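VirX1 (Cyanophage Syn10, PDB 6QGM) iodinates diverse substrates as a marine viral halogenase, probably with the help of a flavin cofactor. Local coordinates at residues N278-N283 with G293-S298; F350-E355 with D401-H406; D220-C225 with V338-G343; T226-L231 with I344-G349. All coordinates share one frame; numbering follows the deposited sequence.

In the fold
The contacts run from the Rossmann-type sheet (contact 3) through contact 4 to contact 2, the most central, and on to the hairpin of contact 1. Contact 3 pairs two parallel strands of that sheet and contact 4 joins the loops leaving them; D224 links the two, whose centres are about 11 Å apart. The chain then runs from contact 4 into contact 2, and F228 meets F350 edge-to-face. Contact 2 touches contact 1, its centre about 12 Å away, through W280 and E352. Contacts 1 and 3 are about 32 Å apart, centre to centre. In this apo structure contacts 3 and 4 lie near a GxGxxG pattern consistent with FAD binding; contact 1 carries a halogenase signature.

Contact 1: residues N278-N283 with G293-S298; sequences NGWVWN and GYCYSS
W280 and W282 both set CG between the backbone N and the carbonyl carbon (chi1 69° and 71°), which brings their indoles back over the partner strand, against C295 and G293. They are the two tryptophans of the WxWxIP signature of flavin-dependent halogenases, here on a beta hairpin, strands 279-285 and 290-296, within a mixed sheet. W280 and C295 form a hydrogen-bonded pair: W280 N reaches C295 O at 3.0 Å, and C295 N returns to W280 O at 2.9 Å. The next hydrogen-bonded pair adds W282 N to G293 O, also 3.0 Å. G293 lies under the W282 indole, its CA 3.6 Å from the centroid of the six-membered ring and over the face, a CH-pi contact. The cysteine sulfur works between the two indoles: C295 SG sits in the W282 plane, 3.6 Å from CZ3 at the ring edge, and meets the W280 ring obliquely. W280 NE1, close to C295 CB, is hydrogen-bonded to E352 OE1, so this buried N-H is satisfied from beyond the hairpin. The other face carries V281 and Y294, where V281 CG2 packs on Y294 CB. Helix 303-314 covers V281 on this side. Y294 extends along the first strand toward its beginning, with G279 N and W280 O at its ring edge. Its phenol oxygen reaches N278, just before the strand: N278 N donates to Y294 OH at 3.1 Å.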
loop_
_atom_site.group_PDB
_atom_site.type_symbol
_atom_site.label_atom_id
_atom_site.label_comp_id
_atom_site.label_asym_id
_atom_site.label_seq_id
_atom_site.Cartn_x
_atom_site.Cartn_y
_atom_site.Cartn_z
ATOM N N ASN B 278 19.719 -28.001 -16.646
ATOM C CA ASN B 278 19.408 -26.741 -17.376
ATOM C C ASN B 278 17.908 -26.448 -17.357
ATOM O O ASN B 278 17.461 -25.687 -18.233
ATOM C CB ASN B 278 19.916 -26.781 -18.823
ATOM C CG ASN B 278 21.360 -27.211 -18.904
ATOM O OD1 ASN B 278 22.266 -26.432 -18.625
ATOM N ND2 ASN B 278 21.568 -28.463 -19.256
ATOM N N GLY B 279 17.172 -26.988 -16.387
ATOM C CA GLY B 279 15.720 -26.763 -16.230
ATOM C C GLY B 279 15.091 -27.812 -15.338
ATOM O O GLY B 279 15.677 -28.122 -14.278
ATOM N N TRP B 280 13.941 -28.345 -15.738
ATOM C CA TRP B 280 13.168 -29.331 -14.935
ATOM C C TRP B 280 12.259 -30.147 -15.869
ATOM O O TRP B 280 11.899 -29.641 -16.944
ATOM C CB TRP B 280 12.393 -28.613 -13.817
ATOM C CG TRP B 280 11.288 -27.780 -14.355
ATOM C CD1 TRP B 280 11.394 -26.537 -14.898
ATOM C CD2 TRP B 280 9.911 -28.155 -14.478
ATOM N NE1 TRP B 280 10.176 -26.104 -15.334
ATOM C CE2 TRP B 280 9.246 -27.078 -15.098
ATOM C CE3 TRP B 280 9.167 -29.279 -14.112
ATOM C CZ2 TRP B 280 7.881 -27.105 -15.359
ATOM C CZ3 TRP B 280 7.809 -29.292 -14.353
ATOM C CH2 TRP B 280 7.182 -28.226 -14.980
ATOM N N VAL B 281 11.950 -31.380 -15.476
ATOM C CA VAL B 281 11.074 -32.324 -16.225
ATOM C C VAL B 281 9.772 -32.505 -15.438
ATOM O O VAL B 281 9.848 -32.729 -14.211
ATOM C CB VAL B 281 11.803 -33.659 -16.477
ATOM C CG1 VAL B 281 10.868 -34.800 -16.829
ATOM C CG2 VAL B 281 12.855 -33.483 -17.540
ATOM N N TRP B 282 8.628 -32.357 -16.111
ATOM C CA TRP B 282 7.281 -32.623 -15.534
ATOM C C TRP B 282 6.911 -34.088 -15.778
ATOM O O TRP B 282 7.352 -34.642 -16.805
ATOM C CB TRP B 282 6.211 -31.663 -16.080
ATOM C CG TRP B 282 5.803 -31.874 -17.506
ATOM C CD1 TRP B 282 4.964 -32.838 -17.986
ATOM C CD2 TRP B 282 6.167 -31.055 -18.630
ATOM N NE1 TRP B 282 4.809 -32.696 -19.337
ATOM C CE2 TRP B 282 5.524 -31.603 -19.760
ATOM C CE3 TRP B 282 6.974 -29.923 -18.794
ATOM C CZ2 TRP B 282 5.670 -31.060 -21.038
ATOM C CZ3 TRP B 282 7.115 -29.384 -20.057
ATOM C CH2 TRP B 282 6.478 -29.950 -21.162
ATOM N N ASN B 283 6.183 -34.674 -14.827
ATOM C CA ASN B 283 5.591 -36.032 -14.896
ATOM C C ASN B 283 4.085 -35.885 -14.627
ATOM O O ASN B 283 3.716 -35.457 -13.524
ATOM C CB ASN B 283 6.298 -36.992 -13.937
ATOM C CG ASN B 283 5.918 -38.431 -14.174
ATOM O OD1 ASN B 283 6.689 -39.174 -14.778
ATOM N ND2 ASN B 283 4.715 -38.815 -13.756
ATOM N N GLY B 293 7.914 -33.932 -20.071
ATOM C CA GLY B 293 8.692 -32.980 -20.894
ATOM C C GLY B 293 9.791 -32.281 -20.103
ATOM O O GLY B 293 9.679 -32.220 -18.872
ATOM N N TYR B 294 10.823 -31.797 -20.803
ATOM C CA TYR B 294 11.935 -30.975 -20.273
ATOM C C TYR B 294 11.642 -29.517 -20.633
ATOM O O TYR B 294 11.497 -29.241 -21.835
ATOM C CB TYR B 294 13.252 -31.457 -20.893
ATOM C CG TYR B 294 14.543 -31.025 -20.229
ATOM C CD1 TYR B 294 14.572 -30.134 -19.156
ATOM C CD2 TYR B 294 15.753 -31.477 -20.710
ATOM C CE1 TYR B 294 15.766 -29.737 -18.578
ATOM C CE2 TYR B 294 16.955 -31.096 -20.135
ATOM C CZ TYR B 294 16.960 -30.230 -19.063
ATOM O OH TYR B 294 18.135 -29.868 -18.490
ATOM N N CYS B 295 11.504 -28.632 -19.637
ATOM C CA CYS B 295 11.631 -27.158 -19.802
ATOM C C CYS B 295 13.087 -26.780 -19.550
ATOM O O CYS B 295 13.558 -27.077 -18.439
ATOM C CB CYS B 295 10.778 -26.386 -18.809
ATOM S SG CYS B 295 9.030 -26.411 -19.245
ATOM N N TYR B 296 13.757 -26.158 -20.521
ATOM C CA TYR B 296 15.205 -25.857 -20.445
ATOM C C TYR B 296 15.505 -24.494 -21.064
ATOM O O TYR B 296 14.609 -23.886 -21.665
ATOM C CB TYR B 296 16.025 -26.960 -21.110
ATOM C CG TYR B 296 15.873 -27.096 -22.605
ATOM C CD1 TYR B 296 14.780 -27.745 -23.156
ATOM C CD2 TYR B 296 16.850 -26.632 -23.472
ATOM C CE1 TYR B 296 14.647 -27.900 -24.527
ATOM C CE2 TYR B 296 16.734 -26.777 -24.844
ATOM C CZ TYR B 296 15.624 -27.413 -25.373
ATOM O OH TYR B 296 15.471 -27.581 -26.715
ATOM N N SER B 297 16.748 -24.048 -20.887
ATOM C CA SER B 297 17.256 -22.731 -21.315
ATOM C C SER B 297 18.309 -22.929 -22.400
ATOM O O SER B 297 19.375 -23.491 -22.081
ATOM C CB SER B 297 17.820 -21.985 -20.148
ATOM O OG SER B 297 18.372 -20.756 -20.550
ATOM N N SER B 298 18.016 -22.465 -23.620
ATOM C CA SER B 298 18.915 -22.534 -24.796
ATOM C C SER B 298 20.191 -21.741 -24.511
ATOM O O SER B 298 21.232 -22.049 -25.125
ATOM C CB SER B 298 18.226 -22.032 -26.024
ATOM O OG SER B 298 17.917 -20.654 -25.878
#

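Contact 2: residues F350-E355 with D401-H406; sequences FIEPLE and DFVAMH
The loop that follows strand 349-350 leans on the long helix 382-408 here, and a His-carboxylate hydrogen bond between E355 and H406 ties the two together. H406 NE2 donates to E355 OE2, which lies near the imidazole plane; the modelled separation is too short to be trusted in detail. E355 bends at its second torsion (chi2 -62°), folding the carboxylate back toward the helix and across F402, with the carboxylate and phenyl planes 43° apart. The other nitrogen of the imidazole is held as well: H406 ND1 donates to F402 O at 2.8 Å, a bond within the helix that lies in the ring plane. This ND1 bond sets the ring's orientation, which the E355 contact, if real, would reinforce, and CE1 lies over the centre of the F402 ring. Apolar contacts fill the rest of the interface. V403 is the residue they share, with I351 CG2 3.7 Å from V403 CG2 and L354 CB 4.1 Å from V403 CG1. E352 directs its carboxylate elsewhere, to Y407, N250 and W280. I465, from helix 462-468, touches E355, F402 and H406 together. L354 and H406 pass one another in opposing directions, L354 CD2 3.6 Å from H406 CB.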
loop_
_atom_site.group_PDB
_atom_site.type_symbol
_atom_site.label_atom_id
_atom_site.label_comp_id
_atom_site.label_asym_id
_atom_site.label_seq_id
_atom_site.Cartn_x
_atom_site.Cartn_y
_atom_site.Cartn_z
ATOM N N PHE B 350 1.914 -17.239 -21.253
ATOM C CA PHE B 350 2.345 -18.593 -20.846
ATOM C C PHE B 350 3.435 -18.448 -19.780
ATOM O O PHE B 350 4.373 -17.659 -19.977
ATOM C CB PHE B 350 2.791 -19.373 -22.090
ATOM C CG PHE B 350 3.453 -20.697 -21.808
ATOM C CD1 PHE B 350 4.800 -20.768 -21.502
ATOM C CD2 PHE B 350 2.725 -21.878 -21.834
ATOM C CE1 PHE B 350 5.406 -21.992 -21.247
ATOM C CE2 PHE B 350 3.333 -23.095 -21.568
ATOM C CZ PHE B 350 4.669 -23.149 -21.286
ATOM N N ILE B 351 3.298 -19.176 -18.676
ATOM C CA ILE B 351 4.387 -19.469 -17.701
ATOM C C ILE B 351 4.699 -20.957 -17.823
ATOM O O ILE B 351 3.758 -21.734 -17.930
ATOM C CB ILE B 351 3.980 -19.083 -16.267
ATOM C CG1 ILE B 351 3.386 -17.679 -16.204
ATOM C CG2 ILE B 351 5.143 -19.246 -15.301
ATOM C CD1 ILE B 351 2.493 -17.446 -15.015
ATOM N N GLU B 352 5.974 -21.341 -17.850
ATOM C CA GLU B 352 6.362 -22.772 -17.826
ATOM C C GLU B 352 5.571 -23.413 -16.691
ATOM O O GLU B 352 5.406 -22.794 -15.637
ATOM C CB GLU B 352 7.872 -22.915 -17.668
ATOM C CG GLU B 352 8.437 -22.343 -16.365
ATOM C CD GLU B 352 9.922 -22.590 -16.221
ATOM O OE1 GLU B 352 10.394 -23.535 -16.864
ATOM O OE2 GLU B 352 10.610 -21.816 -15.567
ATOM N N PRO B 353 5.029 -24.639 -16.870
ATOM C CA PRO B 353 4.044 -25.197 -15.924
ATOM C C PRO B 353 4.625 -25.791 -14.630
ATOM O O PRO B 353 4.190 -26.831 -14.221
ATOM C CB PRO B 353 3.362 -26.277 -16.767
ATOM C CG PRO B 353 4.519 -26.791 -17.624
ATOM C CD PRO B 353 5.340 -25.558 -17.972
ATOM N N LEU B 354 5.575 -25.100 -14.007
ATOM C CA LEU B 354 6.212 -25.514 -12.725
ATOM C C LEU B 354 5.187 -25.385 -11.585
ATOM O O LEU B 354 5.314 -26.121 -10.587
ATOM C CB LEU B 354 7.445 -24.638 -12.468
ATOM C CG LEU B 354 8.289 -25.048 -11.266
ATOM C CD1 LEU B 354 8.820 -26.458 -11.428
ATOM C CD2 LEU B 354 9.440 -24.083 -11.045
ATOM N N GLU B 355 4.216 -24.480 -11.729
ATOM C CA GLU B 355 3.110 -24.328 -10.759
ATOM C C GLU B 355 1.789 -24.684 -11.458
ATOM O O GLU B 355 0.742 -24.164 -11.062
ATOM C CB GLU B 355 3.162 -22.924 -10.154
ATOM C CG GLU B 355 4.120 -22.818 -8.985
ATOM C CD GLU B 355 3.778 -23.685 -7.775
ATOM O OE1 GLU B 355 2.558 -23.898 -7.532
ATOM O OE2 GLU B 355 4.724 -24.159 -7.078
ATOM N N ASP B 401 6.500 -14.354 -11.020
ATOM C CA ASP B 401 7.342 -14.089 -9.815
ATOM C C ASP B 401 7.360 -15.311 -8.890
ATOM O O ASP B 401 8.448 -15.677 -8.406
ATOM C CB ASP B 401 6.856 -12.865 -9.029
ATOM C CG ASP B 401 7.441 -11.549 -9.500
ATOM O OD1 ASP B 401 8.474 -11.580 -10.178
ATOM O OD2 ASP B 401 6.850 -10.515 -9.207
ATOM N N PHE B 402 6.200 -15.908 -8.625
ATOM C CA PHE B 402 6.074 -17.092 -7.738
ATOM C C PHE B 402 6.924 -18.234 -8.304
ATOM O O PHE B 402 7.704 -18.862 -7.556
ATOM C CB PHE B 402 4.604 -17.483 -7.567
ATOM C CG PHE B 402 4.385 -18.701 -6.703
ATOM C CD1 PHE B 402 5.114 -18.924 -5.542
ATOM C CD2 PHE B 402 3.413 -19.621 -7.042
ATOM C CE1 PHE B 402 4.890 -20.060 -4.768
ATOM C CE2 PHE B 402 3.193 -20.758 -6.276
ATOM C CZ PHE B 402 3.932 -20.981 -5.146
ATOM N N VAL B 403 6.805 -18.482 -9.609
ATOM C CA VAL B 403 7.564 -19.554 -10.320
ATOM C C VAL B 403 9.062 -19.222 -10.209
ATOM O O VAL B 403 9.829 -20.132 -9.902
ATOM C CB VAL B 403 7.077 -19.708 -11.777
ATOM C CG1 VAL B 403 8.002 -20.551 -12.625
ATOM C CG2 VAL B 403 5.680 -20.279 -11.818
ATOM N N ALA B 404 9.457 -17.958 -10.395
ATOM C CA ALA B 404 10.865 -17.513 -10.300
ATOM C C ALA B 404 11.434 -17.835 -8.906
ATOM O O ALA B 404 12.631 -18.183 -8.832
ATOM C CB ALA B 404 10.986 -16.040 -10.621
ATOM N N MET B 405 10.613 -17.757 -7.848
ATOM C CA MET B 405 11.060 -17.989 -6.451
ATOM C C MET B 405 11.506 -19.443 -6.253
ATOM O O MET B 405 12.388 -19.662 -5.413
ATOM C CB MET B 405 9.950 -17.640 -5.458
ATOM C CG MET B 405 9.786 -16.155 -5.249
ATOM S SD MET B 405 8.676 -15.736 -3.907
ATOM C CE MET B 405 8.731 -13.946 -3.967
ATOM N N HIS B 406 10.940 -20.390 -7.006
ATOM C CA HIS B 406 11.315 -21.836 -6.975
ATOM C C HIS B 406 12.792 -22.020 -7.344
ATOM O O HIS B 406 13.417 -22.962 -6.823
ATOM C CB HIS B 406 10.460 -22.668 -7.941
ATOM C CG HIS B 406 9.011 -22.738 -7.593
ATOM N ND1 HIS B 406 8.225 -21.617 -7.464
ATOM C CD2 HIS B 406 8.195 -23.786 -7.390
ATOM C CE1 HIS B 406 6.989 -21.974 -7.163
ATOM N NE2 HIS B 406 6.949 -23.300 -7.117
#

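Contact 3: residues D220-C225 with V338-G343; sequences DLYIDC and VNNCVG
Y222 and I223 pair with C341 and V342 as neighbouring parallel strands of a Rossmann-like sheet, and the tight part of the contact is this backbone. Y222 N donates to N340 O at 2.9 Å, nearly straight (170° at the hydrogen), V342 N to Y222 O at 2.9 Å, and D224 N to V342 O at 2.7 Å. Beside them L221, its CG swung anti to the backbone N (chi1 -176°), brings CD1 back to within 3.7 Å of V342 CG2. D224 lies near, without touching, a GxGxxG pattern after strand 6-10, consistent with a dinucleotide-binding site. The more solvent-facing end is at D220 and N340. D220 sits at the margin, yet N340 packs closely, its CB 3.5 Å from D220 O and its amide alongside the Y222 ring, ND2 at the ring edge, 3.6 Å from CE1, with the planes 72° apart. The amide oxygen accepts from F206 N, while Y222 OH is bonded to A219 and I217. The type II' turn from V338 to C341 folds strand 337-338 back antiparallel as the sheet edge. On the other flank strand 6-10 bonds to L221 and I223; helix 14-26 covers I223, and helix 231-236 packs on Y222 and C341.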
loop_
_atom_site.group_PDB
_atom_site.type_symbol
_atom_site.label_atom_id
_atom_site.label_comp_id
_atom_site.label_asym_id
_atom_site.label_seq_id
_atom_site.Cartn_x
_atom_site.Cartn_y
_atom_site.Cartn_z
ATOM N N ASP B 220 -18.787 -9.537 -33.820
ATOM C CA ASP B 220 -18.627 -8.296 -33.015
ATOM C C ASP B 220 -17.317 -8.406 -32.228
ATOM O O ASP B 220 -16.639 -7.386 -32.053
ATOM C CB ASP B 220 -19.815 -8.062 -32.081
ATOM C CG ASP B 220 -21.147 -7.809 -32.777
ATOM O OD1 ASP B 220 -21.157 -7.177 -33.861
ATOM O OD2 ASP B 220 -22.173 -8.242 -32.216
ATOM N N LEU B 221 -16.976 -9.614 -31.791
ATOM C CA LEU B 221 -15.749 -9.913 -31.005
ATOM C C LEU B 221 -15.086 -11.172 -31.565
ATOM O O LEU B 221 -15.784 -12.180 -31.758
ATOM C CB LEU B 221 -16.111 -10.131 -29.534
ATOM C CG LEU B 221 -14.906 -10.349 -28.622
ATOM C CD1 LEU B 221 -14.137 -9.045 -28.438
ATOM C CD2 LEU B 221 -15.333 -10.948 -27.285
ATOM N N TYR B 222 -13.777 -11.101 -31.781
ATOM C CA TYR B 222 -12.923 -12.212 -32.258
ATOM C C TYR B 222 -12.054 -12.669 -31.086
ATOM O O TYR B 222 -11.439 -11.827 -30.423
ATOM C CB TYR B 222 -12.112 -11.740 -33.462
ATOM C CG TYR B 222 -12.962 -11.369 -34.645
ATOM C CD1 TYR B 222 -13.557 -10.116 -34.735
ATOM C CD2 TYR B 222 -13.186 -12.278 -35.665
ATOM C CE1 TYR B 222 -14.350 -9.775 -35.821
ATOM C CE2 TYR B 222 -13.971 -11.950 -36.760
ATOM C CZ TYR B 222 -14.547 -10.694 -36.842
ATOM O OH TYR B 222 -15.327 -10.371 -37.912
ATOM N N ILE B 223 -12.037 -13.970 -30.816
ATOM C CA ILE B 223 -11.267 -14.551 -29.683
ATOM C C ILE B 223 -10.132 -15.375 -30.275
ATOM O O ILE B 223 -10.407 -16.273 -31.105
ATOM C CB ILE B 223 -12.185 -15.367 -28.745
ATOM C CG1 ILE B 223 -13.358 -14.510 -28.247
ATOM C CG2 ILE B 223 -11.383 -15.941 -27.579
ATOM C CD1 ILE B 223 -14.264 -15.202 -27.283
ATOM N N ASP B 224 -8.905 -15.045 -29.897
ATOM C CA ASP B 224 -7.693 -15.719 -30.416
ATOM C C ASP B 224 -7.350 -16.890 -29.494
ATOM O O ASP B 224 -6.797 -16.651 -28.413
ATOM C CB ASP B 224 -6.528 -14.739 -30.532
ATOM C CG ASP B 224 -5.310 -15.356 -31.185
ATOM O OD1 ASP B 224 -5.232 -16.613 -31.227
ATOM O OD2 ASP B 224 -4.449 -14.575 -31.646
ATOM N N CYS B 225 -7.670 -18.110 -29.928
ATOM C CA CYS B 225 -7.296 -19.376 -29.249
ATOM C C CYS B 225 -6.329 -20.163 -30.154
ATOM O O CYS B 225 -6.389 -21.408 -30.146
ATOM C CB CYS B 225 -8.544 -20.184 -28.913
ATOM S SG CYS B 225 -9.577 -19.412 -27.632
ATOM N N VAL B 338 -7.415 -6.189 -27.305
ATOM C CA VAL B 338 -6.969 -5.098 -28.217
ATOM C C VAL B 338 -8.037 -4.941 -29.296
ATOM O O VAL B 338 -8.347 -5.954 -29.964
ATOM C CB VAL B 338 -5.599 -5.427 -28.838
ATOM C CG1 VAL B 338 -5.192 -4.410 -29.886
ATOM C CG2 VAL B 338 -4.532 -5.564 -27.777
ATOM N N ASN B 339 -8.558 -3.729 -29.475
ATOM C CA ASN B 339 -9.728 -3.463 -30.345
ATOM C C ASN B 339 -10.763 -4.547 -30.063
ATOM O O ASN B 339 -10.989 -4.804 -28.861
ATOM C CB ASN B 339 -9.279 -3.345 -31.801
ATOM C CG ASN B 339 -8.367 -2.162 -31.968
ATOM O OD1 ASN B 339 -7.209 -2.318 -32.308
ATOM N ND2 ASN B 339 -8.871 -0.983 -31.646
ATOM N N ASN B 340 -11.300 -5.191 -31.105
ATOM C CA ASN B 340 -12.418 -6.160 -31.005
ATOM C C ASN B 340 -11.874 -7.595 -31.054
ATOM O O ASN B 340 -12.579 -8.465 -31.590
ATOM C CB ASN B 340 -13.470 -5.889 -32.084
ATOM C CG ASN B 340 -12.980 -6.133 -33.489
ATOM O OD1 ASN B 340 -11.790 -5.999 -33.777
ATOM N ND2 ASN B 340 -13.894 -6.514 -34.367
ATOM N N CYS B 341 -10.690 -7.827 -30.482
ATOM C CA CYS B 341 -10.011 -9.150 -30.432
ATOM C C CYS B 341 -9.469 -9.398 -29.017
ATOM O O CYS B 341 -8.835 -8.473 -28.467
ATOM C CB CYS B 341 -8.888 -9.211 -31.455
ATOM S SG CYS B 341 -7.707 -10.557 -31.150
ATOM N N VAL B 342 -9.710 -10.594 -28.456
ATOM C CA VAL B 342 -9.247 -11.023 -27.101
ATOM C C VAL B 342 -8.375 -12.262 -27.240
ATOM O O VAL B 342 -8.848 -13.223 -27.849
ATOM C CB VAL B 342 -10.417 -11.342 -26.151
ATOM C CG1 VAL B 342 -9.933 -11.615 -24.739
ATOM C CG2 VAL B 342 -11.448 -10.238 -26.136
ATOM N N GLY B 343 -7.190 -12.244 -26.635
ATOM C CA GLY B 343 -6.319 -13.421 -26.479
ATOM C C GLY B 343 -6.755 -14.265 -25.297
ATOM O O GLY B 343 -6.866 -13.705 -24.177
#

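Contact 4: residues T226-L231 with I344-G349; sequences TGFKSL and IGLSYG
S230 and S347 supply the one side-chain hydrogen bond between these two loops: S230 OG donates to S347 O at 2.7 Å, in the carbonyl plane and on a lone pair. With OG anti to the backbone N (chi1 -169°), the hydroxyl is directed at the partner loop, and it is also bonded to G234 N. Further polar links hold each loop in shape. T226 OG1 accepts from L231 N at 3.0 Å and is bonded to D224 OD1, while S347 OG is bonded to D224 O, so both loops are fastened to the end of the same strand. The backbone contributes a CA-H...O contact, S347 CA to G227 O at 3.1 Å; that carbonyl also accepts from S230 N. The apolar share falls to L346, whose CB rests 3.7 Å from G227 CA and whose CD1 faces the F228 ring, though the modelled approach is too close and its detailed placement doubtful. The contact joins the loops at the carboxyl ends of the adjacent parallel strands 221-224 and 341-343, the edge where Rossmann-type folds bind their nucleotide. Helix 231-236 begins just beyond S230, and helix 360-373 backs the second loop, T361 OG1 meeting G345 O and G349 O.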
loop_
_atom_site.group_PDB
_atom_site.type_symbol
_atom_site.label_atom_id
_atom_site.label_comp_id
_atom_site.label_asym_id
_atom_site.label_seq_id
_atom_site.Cartn_x
_atom_site.Cartn_y
_atom_site.Cartn_z
ATOM N N THR B 226 -5.441 -19.466 -30.877
ATOM C CA THR B 226 -4.521 -20.064 -31.875
ATOM C C THR B 226 -3.188 -20.456 -31.210
ATOM O O THR B 226 -2.266 -20.842 -31.960
ATOM C CB THR B 226 -4.326 -19.125 -33.076
ATOM O OG1 THR B 226 -3.630 -17.945 -32.678
ATOM C CG2 THR B 226 -5.635 -18.736 -33.726
ATOM N N GLY B 227 -3.083 -20.397 -29.875
ATOM C CA GLY B 227 -1.859 -20.776 -29.139
ATOM C C GLY B 227 -0.687 -19.850 -29.446
ATOM O O GLY B 227 -0.937 -18.664 -29.720
ATOM N N PHE B 228 0.545 -20.379 -29.442
ATOM C CA PHE B 228 1.811 -19.605 -29.570
ATOM C C PHE B 228 1.817 -18.798 -30.867
ATOM O O PHE B 228 2.355 -17.685 -30.834
ATOM C CB PHE B 228 3.034 -20.513 -29.453
ATOM C CG PHE B 228 3.281 -21.054 -28.063
ATOM C CD1 PHE B 228 3.261 -20.229 -26.940
ATOM C CD2 PHE B 228 3.575 -22.400 -27.890
ATOM C CE1 PHE B 228 3.505 -20.745 -25.678
ATOM C CE2 PHE B 228 3.836 -22.905 -26.629
ATOM C CZ PHE B 228 3.810 -22.080 -25.535
ATOM N N LYS B 229 1.225 -19.308 -31.946
ATOM C CA LYS B 229 1.025 -18.540 -33.206
ATOM C C LYS B 229 0.581 -17.111 -32.864
ATOM O O LYS B 229 1.135 -16.152 -33.442
ATOM C CB LYS B 229 -0.070 -19.151 -34.079
ATOM C CG LYS B 229 0.326 -20.256 -35.034
ATOM C CD LYS B 229 -0.884 -20.618 -35.845
ATOM C CE LYS B 229 -0.627 -21.542 -37.013
ATOM N NZ LYS B 229 -1.914 -21.877 -37.674
ATOM N N SER B 230 -0.400 -16.981 -31.963
ATOM C CA SER B 230 -1.081 -15.708 -31.621
ATOM C C SER B 230 -1.417 -14.976 -32.919
ATOM O O SER B 230 -0.985 -13.822 -33.074
ATOM C CB SER B 230 -0.246 -14.854 -30.689
ATOM O OG SER B 230 -1.014 -13.770 -30.192
ATOM N N LEU B 231 -2.148 -15.637 -33.825
ATOM C CA LEU B 231 -2.419 -15.128 -35.195
ATOM C C LEU B 231 -3.210 -13.817 -35.145
ATOM O O LEU B 231 -2.885 -12.928 -35.913
ATOM C CB LEU B 231 -3.164 -16.198 -35.993
ATOM C CG LEU B 231 -3.385 -15.848 -37.458
ATOM C CD1 LEU B 231 -2.036 -15.767 -38.193
ATOM C CD2 LEU B 231 -4.353 -16.836 -38.122
ATOM N N ILE B 344 -7.034 -15.550 -25.540
ATOM C CA ILE B 344 -7.354 -16.568 -24.492
ATOM C C ILE B 344 -6.401 -17.750 -24.689
ATOM O O ILE B 344 -6.385 -18.323 -25.791
ATOM C CB ILE B 344 -8.839 -16.995 -24.553
ATOM C CG1 ILE B 344 -9.765 -15.778 -24.407
ATOM C CG2 ILE B 344 -9.149 -18.086 -23.527
ATOM C CD1 ILE B 344 -11.152 -16.069 -23.897
ATOM N N GLY B 345 -5.625 -18.077 -23.662
ATOM C CA GLY B 345 -4.620 -19.156 -23.667
ATOM C C GLY B 345 -3.255 -18.643 -24.095
ATOM O O GLY B 345 -2.910 -17.492 -23.762
ATOM N N LEU B 346 -2.510 -19.456 -24.842
ATOM C CA LEU B 346 -1.081 -19.208 -25.143
ATOM C C LEU B 346 -0.937 -18.039 -26.123
ATOM O O LEU B 346 0.153 -17.447 -26.148
ATOM C CB LEU B 346 -0.453 -20.495 -25.690
ATOM C CG LEU B 346 -0.495 -21.715 -24.756
ATOM C CD1 LEU B 346 0.711 -22.608 -25.008
ATOM C CD2 LEU B 346 -0.535 -21.328 -23.281
ATOM N N SER B 347 -1.993 -17.693 -26.865
ATOM C CA SER B 347 -2.048 -16.502 -27.753
ATOM C C SER B 347 -1.802 -15.226 -26.935
ATOM O O SER B 347 -1.261 -14.259 -27.505
ATOM C CB SER B 347 -3.361 -16.429 -28.480
ATOM O OG SER B 347 -4.428 -16.384 -27.558
ATOM N N TYR B 348 -2.192 -15.218 -25.654
ATOM C CA TYR B 348 -1.983 -14.059 -24.741
ATOM C C TYR B 348 -0.688 -14.237 -23.946
ATOM O O TYR B 348 0.191 -13.338 -24.013
ATOM C CB TYR B 348 -3.151 -13.831 -23.781
ATOM C CG TYR B 348 -2.773 -12.926 -22.633
ATOM C CD1 TYR B 348 -2.457 -11.599 -22.849
ATOM C CD2 TYR B 348 -2.681 -13.397 -21.341
ATOM C CE1 TYR B 348 -2.079 -10.753 -21.824
ATOM C CE2 TYR B 348 -2.295 -12.579 -20.291
ATOM C CZ TYR B 348 -1.994 -11.249 -20.528
ATOM O OH TYR B 348 -1.632 -10.441 -19.481
ATOM N N GLY B 349 -0.572 -15.329 -23.186
ATOM C CA GLY B 349 0.531 -15.510 -22.212
ATOM C C GLY B 349 0.764 -16.967 -21.860
ATOM O O GLY B 349 -0.104 -17.830 -22.160
#